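Local coordinates for 11R-lipoxygenase (Gersemia fruticosa, PDB 3VF1), which probably adds molecular oxygen to polyunsaturated fatty acids as a calcium-dependent lipoxygenase, using one non-heme iron per subunit, at residues 43-48 against 147-152; 83-88 against 132-137; 101-106 against 118-123. One frame throughout, in Å; residues are numbered along the deposited sequence.

The contacts nest along the chain, one within the next, and none cross. From the N terminus, residues 43-48 come first and open the widest loop, which contact 1 closes when helix 148-164 meets strand 40-46. Inside it, contact 2 closes a loop from 83-88 to 132-137. Innermost is contact 3, a hairpin between 101-106 and 118-123. The strands form the PLAT beta sandwich, and helix 148-164 packs on one of its sheets. Contact 3 lies in one sheet. Contact 2 lies in the other, where strand 83-90 also neighbours strand 40-46 of contact 1. Among the touches between the sheets are Leu44 on Ile106 and Val133 on Phe121. Ile150 of the helix meets Met85 of the sheet.

Contact 1 (43-48 against 147-152); sequences KLTGKD and VKTIAE
The peptide carbonyl of Lys47 is the flat group that meets Val147 and Thr149; no ring takes part. Its oxygen end receives two methyl groups. Thr149 CG2 is 3.2 Å from Lys47 O, and Val147 CG2 is 3.5 Å from the same oxygen. Thr149 OG1 stands opposite the backbone N (chi1 179°), which leaves CG2 between N and the carbonyl carbon and turned to the Lys47 carbonyl, just past the strand. The hydroxyl lies on the Thr45 side, with Thr149 OG1 3.8 Å from Thr45 CG2, and the two threonine side chains pass alongside, pointing opposite ways. No hydrogen bond joins the segments, so this is plain van der Waals packing over a small area. The helix starts here: Val147 is the N-cap residue, and its O accepts Ala151 N at 2.8 Å. Lys47 sends its chain away, and its NZ forms a salt bridge with Glu82. The contact joins the end of strand 40-46, in the PLAT beta sandwich, to the first turn of helix 148-164. Met85 of the adjacent strand 83-90 touches Thr45, Thr149 and Ile150, and so fills in beside both segments.

Contact 2 (83-88 against 132-137); sequences IAMITL and VVYEGK
Residues 83-88 and 132-134 run antiparallel, their axes 4.7 Å apart at an angle of 159°, with Met85 opposite Tyr134, Ile86 opposite Val133 and Thr87 opposite Val132. Strand 130-134 is the outermost strand of one sheet of the PLAT beta sandwich, and 83-90 is its inner neighbour. Ile86 and Val133 are the hydrogen-bonded pair: Ile86 N reaches Val133 O at 2.9 Å, and Val133 N returns the bond to Ile86 O. The bond from Glu135 N to Ala84 O is more bent, at 138°. Ala84 and Met85 also form a classic beta bulge opposite Thr45, toward strand 40-46. Met85, Val132 and Tyr134 share the face that helix 148-164 packs on. The Met85 chain bends at its last torsion (chi3 68°), which carries CE to 4.0 Å from Tyr134 CE1. The sulfur makes an oblique Met-aromatic contact with that ring, while Met85 SD also lies 4.0 Å from Val132 CG2. Tyr134 OH is hydrogen-bonded to Glu157 of the helix. On the other face, Ile86 CG1 lies 3.9 Å from Val133 CB, and both side chains meet Phe121 of the second sheet. Past the strand, Lys137 N donates to Glu135 OE1 at 2.9 Å, from above the carboxylate plane. An alanine at Glu135 would probably leave Lys137 N without its carboxylate acceptor and the turn less fixed. Glu135 CB lies 3.5 Å from Ala84 O.

Contact 3 (101-106 against 118-123); sequences IAKVII and KYIFPC
Val104 with Phe121 and Ile106 with Tyr119 are the hydrogen-bonded pairs of an antiparallel hairpin in the PLAT beta sandwich. Each pair is bonded both ways, and Cys123 N adds a bond to Ala102 O. Ala102 and Lys103 also form a classic beta bulge opposite Glu27 of strand 20-28. The inner side of the hairpin is buried in the sandwich. Ile106 CD1 lies 3.7 Å from Phe121 CE1, meeting the ring obliquely, and both residues pack on Ile83 and Ile86 of the other sheet. Cys123 touches Leu131 and Val133 there. The outer side is partly exposed and loose around the lysines. Lys103 runs extended beside Ile120, with Lys103 CD 4.1 Å from Ile120 CG2, and Lys118 is exposed. Ile105 and Ile120 still pack closely there. Ile120 bends at its second torsion (chi2 -65°), and its CD1 comes 3.6 Å from Ile105 CG1 and 3.7 Å from Ile105 CG2. Both aromatic rings turn an edge to a strand carbonyl. Tyr119 CD1 is 3.6 Å from Ile106 O, and Phe121 CD1 is 3.4 Å from Val104 O, the oxygen lying near the ring plane each time.

Contact 1 (43-48 against 147-152)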
# COMPACT_ATOMS: atom_id res chain seq x y z
N LYS A 43 31.31 21.27 -1.49
CA LYS A 43 32.03 21.81 -0.34
C LYS A 43 32.01 20.82 0.82
O LYS A 43 30.95 20.51 1.36
CB LYS A 43 31.41 23.14 0.11
CG LYS A 43 32.05 23.72 1.36
CD LYS A 43 31.52 25.11 1.69
CE LYS A 43 30.06 25.07 2.10
NZ LYS A 43 29.60 26.40 2.60
N LEU A 44 33.19 20.35 1.20
CA LEU A 44 33.30 19.41 2.31
C LEU A 44 33.25 20.15 3.64
O LEU A 44 33.59 21.34 3.71
CB LEU A 44 34.61 18.62 2.20
CG LEU A 44 34.96 18.10 0.81
CD1 LEU A 44 36.11 17.11 0.87
CD2 LEU A 44 33.75 17.48 0.14
N THR A 45 32.83 19.46 4.69
CA THR A 45 32.79 20.04 6.02
C THR A 45 33.23 19.02 7.06
O THR A 45 32.69 17.91 7.13
CB THR A 45 31.38 20.54 6.38
OG1 THR A 45 30.98 21.57 5.47
CG2 THR A 45 31.35 21.10 7.80
N GLY A 46 34.21 19.39 7.87
CA GLY A 46 34.76 18.49 8.87
C GLY A 46 33.87 18.39 10.10
O GLY A 46 33.00 19.23 10.32
N LYS A 47 34.11 17.37 10.91
CA LYS A 47 33.32 17.14 12.11
C LYS A 47 33.39 18.33 13.06
O LYS A 47 32.45 18.60 13.81
CB LYS A 47 33.81 15.88 12.83
CG LYS A 47 33.05 15.56 14.11
CD LYS A 47 33.43 14.19 14.66
CE LYS A 47 34.91 14.09 14.98
NZ LYS A 47 35.28 12.76 15.54
N ASP A 48 34.50 19.06 13.02
CA ASP A 48 34.72 20.17 13.93
C ASP A 48 34.49 21.53 13.27
O ASP A 48 34.94 22.56 13.79
CB ASP A 48 36.13 20.10 14.52
CG ASP A 48 36.33 18.87 15.39
OD1 ASP A 48 35.99 18.93 16.59
OD2 ASP A 48 36.84 17.85 14.88
N VAL A 147 27.29 16.68 17.23
CA VAL A 147 28.14 17.85 17.47
C VAL A 147 27.52 19.11 16.86
O VAL A 147 26.53 19.04 16.14
CB VAL A 147 29.55 17.63 16.91
CG1 VAL A 147 30.21 16.45 17.61
CG2 VAL A 147 29.51 17.42 15.41
N LYS A 148 28.13 20.26 17.15
CA LYS A 148 27.55 21.55 16.79
C LYS A 148 27.21 21.67 15.31
O LYS A 148 26.10 22.07 14.96
CB LYS A 148 28.50 22.69 17.20
CG LYS A 148 27.90 24.08 17.04
CD LYS A 148 28.69 25.12 17.81
CE LYS A 148 27.98 26.47 17.80
NZ LYS A 148 28.62 27.46 18.71
N THR A 149 28.15 21.32 14.45
CA THR A 149 27.95 21.43 13.01
C THR A 149 26.76 20.58 12.55
O THR A 149 25.96 21.01 11.72
CB THR A 149 29.21 21.03 12.21
OG1 THR A 149 28.95 21.14 10.81
CG2 THR A 149 29.64 19.61 12.53
N ILE A 150 26.64 19.37 13.10
CA ILE A 150 25.52 18.50 12.80
C ILE A 150 24.23 19.09 13.35
O ILE A 150 23.23 19.21 12.64
CB ILE A 150 25.70 17.10 13.43
CG1 ILE A 150 26.97 16.43 12.89
CG2 ILE A 150 24.48 16.23 13.17
CD1 ILE A 150 26.87 16.00 11.45
N ALA A 151 24.26 19.47 14.63
CA ALA A 151 23.09 19.96 15.33
C ALA A 151 22.49 21.20 14.68
O ALA A 151 21.27 21.39 14.69
CB ALA A 151 23.44 20.24 16.79
N GLU A 152 23.34 22.05 14.11
CA GLU A 152 22.87 23.28 13.48
C GLU A 152 22.31 23.00 12.09
O GLU A 152 21.39 23.67 11.64
CB GLU A 152 24.00 24.30 13.39
CG GLU A 152 24.38 24.91 14.73
CD GLU A 152 25.41 26.02 14.61
OE1 GLU A 152 25.92 26.23 13.48
OE2 GLU A 152 25.72 26.66 15.63

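Contact 2 (83-88 against 132-137)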
# COMPACT_ATOMS: atom_id res chain seq x y z
N ILE A 83 35.26 14.13 7.64
CA ILE A 83 34.18 14.77 6.92
C ILE A 83 32.84 14.30 7.48
O ILE A 83 32.51 13.12 7.44
CB ILE A 83 34.22 14.46 5.41
CG1 ILE A 83 35.65 14.60 4.87
CG2 ILE A 83 33.28 15.39 4.66
CD1 ILE A 83 35.81 14.17 3.43
N ALA A 84 32.07 15.25 8.01
CA ALA A 84 30.78 14.93 8.61
C ALA A 84 29.65 15.05 7.59
O ALA A 84 28.65 14.34 7.66
CB ALA A 84 30.51 15.84 9.79
N MET A 85 29.82 15.96 6.63
CA MET A 85 28.81 16.19 5.61
C MET A 85 29.40 16.90 4.40
O MET A 85 30.51 17.43 4.45
CB MET A 85 27.67 17.03 6.19
CG MET A 85 28.06 18.45 6.54
SD MET A 85 26.76 19.34 7.41
CE MET A 85 26.73 18.46 8.96
N ILE A 86 28.65 16.90 3.30
CA ILE A 86 29.05 17.59 2.09
C ILE A 86 27.90 18.46 1.60
O ILE A 86 26.74 18.20 1.92
CB ILE A 86 29.42 16.60 0.97
CG1 ILE A 86 28.18 15.87 0.46
CG2 ILE A 86 30.47 15.61 1.47
CD1 ILE A 86 28.45 14.87 -0.64
N THR A 87 28.22 19.49 0.83
CA THR A 87 27.20 20.36 0.26
C THR A 87 27.35 20.40 -1.26
O THR A 87 28.45 20.55 -1.78
CB THR A 87 27.30 21.79 0.82
OG1 THR A 87 27.30 21.74 2.25
CG2 THR A 87 26.12 22.63 0.34
N LEU A 88 26.23 20.26 -1.95
CA LEU A 88 26.23 20.20 -3.41
C LEU A 88 25.39 21.34 -3.98
O LEU A 88 24.30 21.63 -3.49
CB LEU A 88 25.69 18.86 -3.89
CG LEU A 88 26.56 17.65 -3.52
CD1 LEU A 88 25.78 16.36 -3.67
CD2 LEU A 88 27.81 17.62 -4.38
N VAL A 132 22.47 19.24 0.89
CA VAL A 132 23.44 18.88 1.91
C VAL A 132 23.25 17.42 2.33
O VAL A 132 22.14 17.00 2.68
CB VAL A 132 23.34 19.79 3.15
CG1 VAL A 132 21.93 19.76 3.74
CG2 VAL A 132 24.38 19.39 4.19
N VAL A 133 24.33 16.65 2.29
CA VAL A 133 24.27 15.22 2.58
C VAL A 133 25.19 14.85 3.74
O VAL A 133 26.39 15.11 3.70
CB VAL A 133 24.69 14.40 1.34
CG1 VAL A 133 24.50 12.92 1.60
CG2 VAL A 133 23.89 14.84 0.12
N TYR A 134 24.62 14.24 4.77
CA TYR A 134 25.40 13.79 5.92
C TYR A 134 26.19 12.54 5.56
O TYR A 134 25.95 11.91 4.53
CB TYR A 134 24.50 13.46 7.10
CG TYR A 134 23.60 14.59 7.54
CD1 TYR A 134 24.02 15.52 8.48
CD2 TYR A 134 22.32 14.72 7.03
CE1 TYR A 134 23.20 16.55 8.89
CE2 TYR A 134 21.49 15.74 7.43
CZ TYR A 134 21.93 16.65 8.36
OH TYR A 134 21.09 17.66 8.75
N GLU A 135 27.12 12.16 6.43
CA GLU A 135 27.84 10.91 6.29
C GLU A 135 26.94 9.78 6.79
O GLU A 135 26.08 10.00 7.64
CB GLU A 135 29.15 10.96 7.07
CG GLU A 135 30.19 9.93 6.65
CD GLU A 135 29.99 8.58 7.31
OE1 GLU A 135 29.31 8.52 8.36
OE2 GLU A 135 30.51 7.57 6.79
N GLY A 136 27.15 8.57 6.26
CA GLY A 136 26.28 7.44 6.53
C GLY A 136 25.78 7.32 7.95
O GLY A 136 24.58 7.14 8.18
N LYS A 137 26.69 7.39 8.91
CA LYS A 137 26.37 7.23 10.33
C LYS A 137 25.06 7.93 10.71
O LYS A 137 24.87 9.11 10.42
CB LYS A 137 27.52 7.79 11.18
CG LYS A 137 27.51 7.35 12.63
CD LYS A 137 28.59 8.08 13.43
CE LYS A 137 28.67 7.59 14.87
NZ LYS A 137 29.31 6.25 14.98

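Contact 3 (101-106 against 118-123)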
# COMPACT_ATOMS: atom_id res chain seq x y z
N ILE A 101 22.10 11.71 -7.91
CA ILE A 101 23.28 11.05 -7.37
C ILE A 101 22.91 9.96 -6.37
O ILE A 101 22.17 10.19 -5.42
CB ILE A 101 24.20 12.07 -6.68
CG1 ILE A 101 24.67 13.12 -7.69
CG2 ILE A 101 25.40 11.37 -6.05
CD1 ILE A 101 25.44 14.27 -7.08
N ALA A 102 23.45 8.76 -6.60
CA ALA A 102 23.25 7.64 -5.68
C ALA A 102 23.98 7.92 -4.37
O ALA A 102 23.35 8.02 -3.32
CB ALA A 102 23.74 6.35 -6.31
N LYS A 103 25.30 8.03 -4.45
CA LYS A 103 26.11 8.35 -3.28
C LYS A 103 27.46 8.92 -3.68
O LYS A 103 27.89 8.80 -4.83
CB LYS A 103 26.31 7.11 -2.41
CG LYS A 103 27.02 5.96 -3.11
CD LYS A 103 27.01 4.71 -2.25
CE LYS A 103 27.65 3.53 -2.97
NZ LYS A 103 27.56 2.28 -2.17
N VAL A 104 28.13 9.55 -2.72
CA VAL A 104 29.45 10.13 -2.94
C VAL A 104 30.46 9.48 -2.00
O VAL A 104 30.17 9.26 -0.82
CB VAL A 104 29.45 11.65 -2.71
CG1 VAL A 104 30.85 12.22 -2.93
CG2 VAL A 104 28.45 12.32 -3.64
N ILE A 105 31.64 9.16 -2.53
CA ILE A 105 32.70 8.55 -1.74
C ILE A 105 33.94 9.42 -1.78
O ILE A 105 34.52 9.64 -2.84
CB ILE A 105 33.06 7.16 -2.27
CG1 ILE A 105 31.81 6.27 -2.34
CG2 ILE A 105 34.13 6.52 -1.40
CD1 ILE A 105 32.03 4.95 -3.03
N ILE A 106 34.35 9.92 -0.62
CA ILE A 106 35.52 10.79 -0.53
C ILE A 106 36.64 10.12 0.25
O ILE A 106 36.53 9.92 1.46
CB ILE A 106 35.17 12.12 0.15
CG1 ILE A 106 33.99 12.79 -0.58
CG2 ILE A 106 36.38 13.04 0.17
CD1 ILE A 106 33.52 14.07 0.07
N LYS A 118 37.85 6.31 3.89
CA LYS A 118 36.74 6.61 2.99
C LYS A 118 35.52 7.09 3.76
O LYS A 118 35.16 6.53 4.80
CB LYS A 118 36.37 5.37 2.17
CG LYS A 118 37.47 4.91 1.23
CD LYS A 118 37.06 3.64 0.49
CE LYS A 118 38.15 3.18 -0.46
NZ LYS A 118 37.79 1.91 -1.15
N TYR A 119 34.88 8.14 3.25
CA TYR A 119 33.67 8.68 3.85
C TYR A 119 32.51 8.56 2.87
O TYR A 119 32.43 9.32 1.90
CB TYR A 119 33.88 10.14 4.25
CG TYR A 119 34.93 10.32 5.32
CD1 TYR A 119 36.28 10.15 5.04
CD2 TYR A 119 34.58 10.66 6.62
CE1 TYR A 119 37.25 10.31 6.01
CE2 TYR A 119 35.54 10.83 7.60
CZ TYR A 119 36.87 10.65 7.29
OH TYR A 119 37.84 10.81 8.26
N ILE A 120 31.62 7.61 3.12
CA ILE A 120 30.49 7.35 2.24
C ILE A 120 29.33 8.29 2.56
O ILE A 120 28.99 8.49 3.73
CB ILE A 120 29.99 5.90 2.35
CG1 ILE A 120 31.16 4.92 2.33
CG2 ILE A 120 29.01 5.59 1.23
CD1 ILE A 120 31.92 4.89 1.02
N PHE A 121 28.73 8.86 1.52
CA PHE A 121 27.61 9.78 1.70
C PHE A 121 26.39 9.30 0.91
O PHE A 121 26.22 9.67 -0.25
CB PHE A 121 28.01 11.19 1.27
CG PHE A 121 29.13 11.77 2.08
CD1 PHE A 121 30.45 11.52 1.74
CD2 PHE A 121 28.86 12.56 3.18
CE1 PHE A 121 31.48 12.05 2.48
CE2 PHE A 121 29.89 13.09 3.93
CZ PHE A 121 31.20 12.84 3.58
N PRO A 122 25.54 8.49 1.54
CA PRO A 122 24.32 7.98 0.90
C PRO A 122 23.37 9.12 0.56
O PRO A 122 22.95 9.84 1.46
CB PRO A 122 23.70 7.06 1.96
CG PRO A 122 24.81 6.79 2.94
CD PRO A 122 25.65 8.01 2.93
N CYS A 123 23.05 9.29 -0.72
CA CYS A 123 22.30 10.45 -1.18
C CYS A 123 20.95 10.06 -1.77
O CYS A 123 19.92 10.18 -1.10
CB CYS A 123 23.13 11.23 -2.20
SG CYS A 123 22.33 12.72 -2.82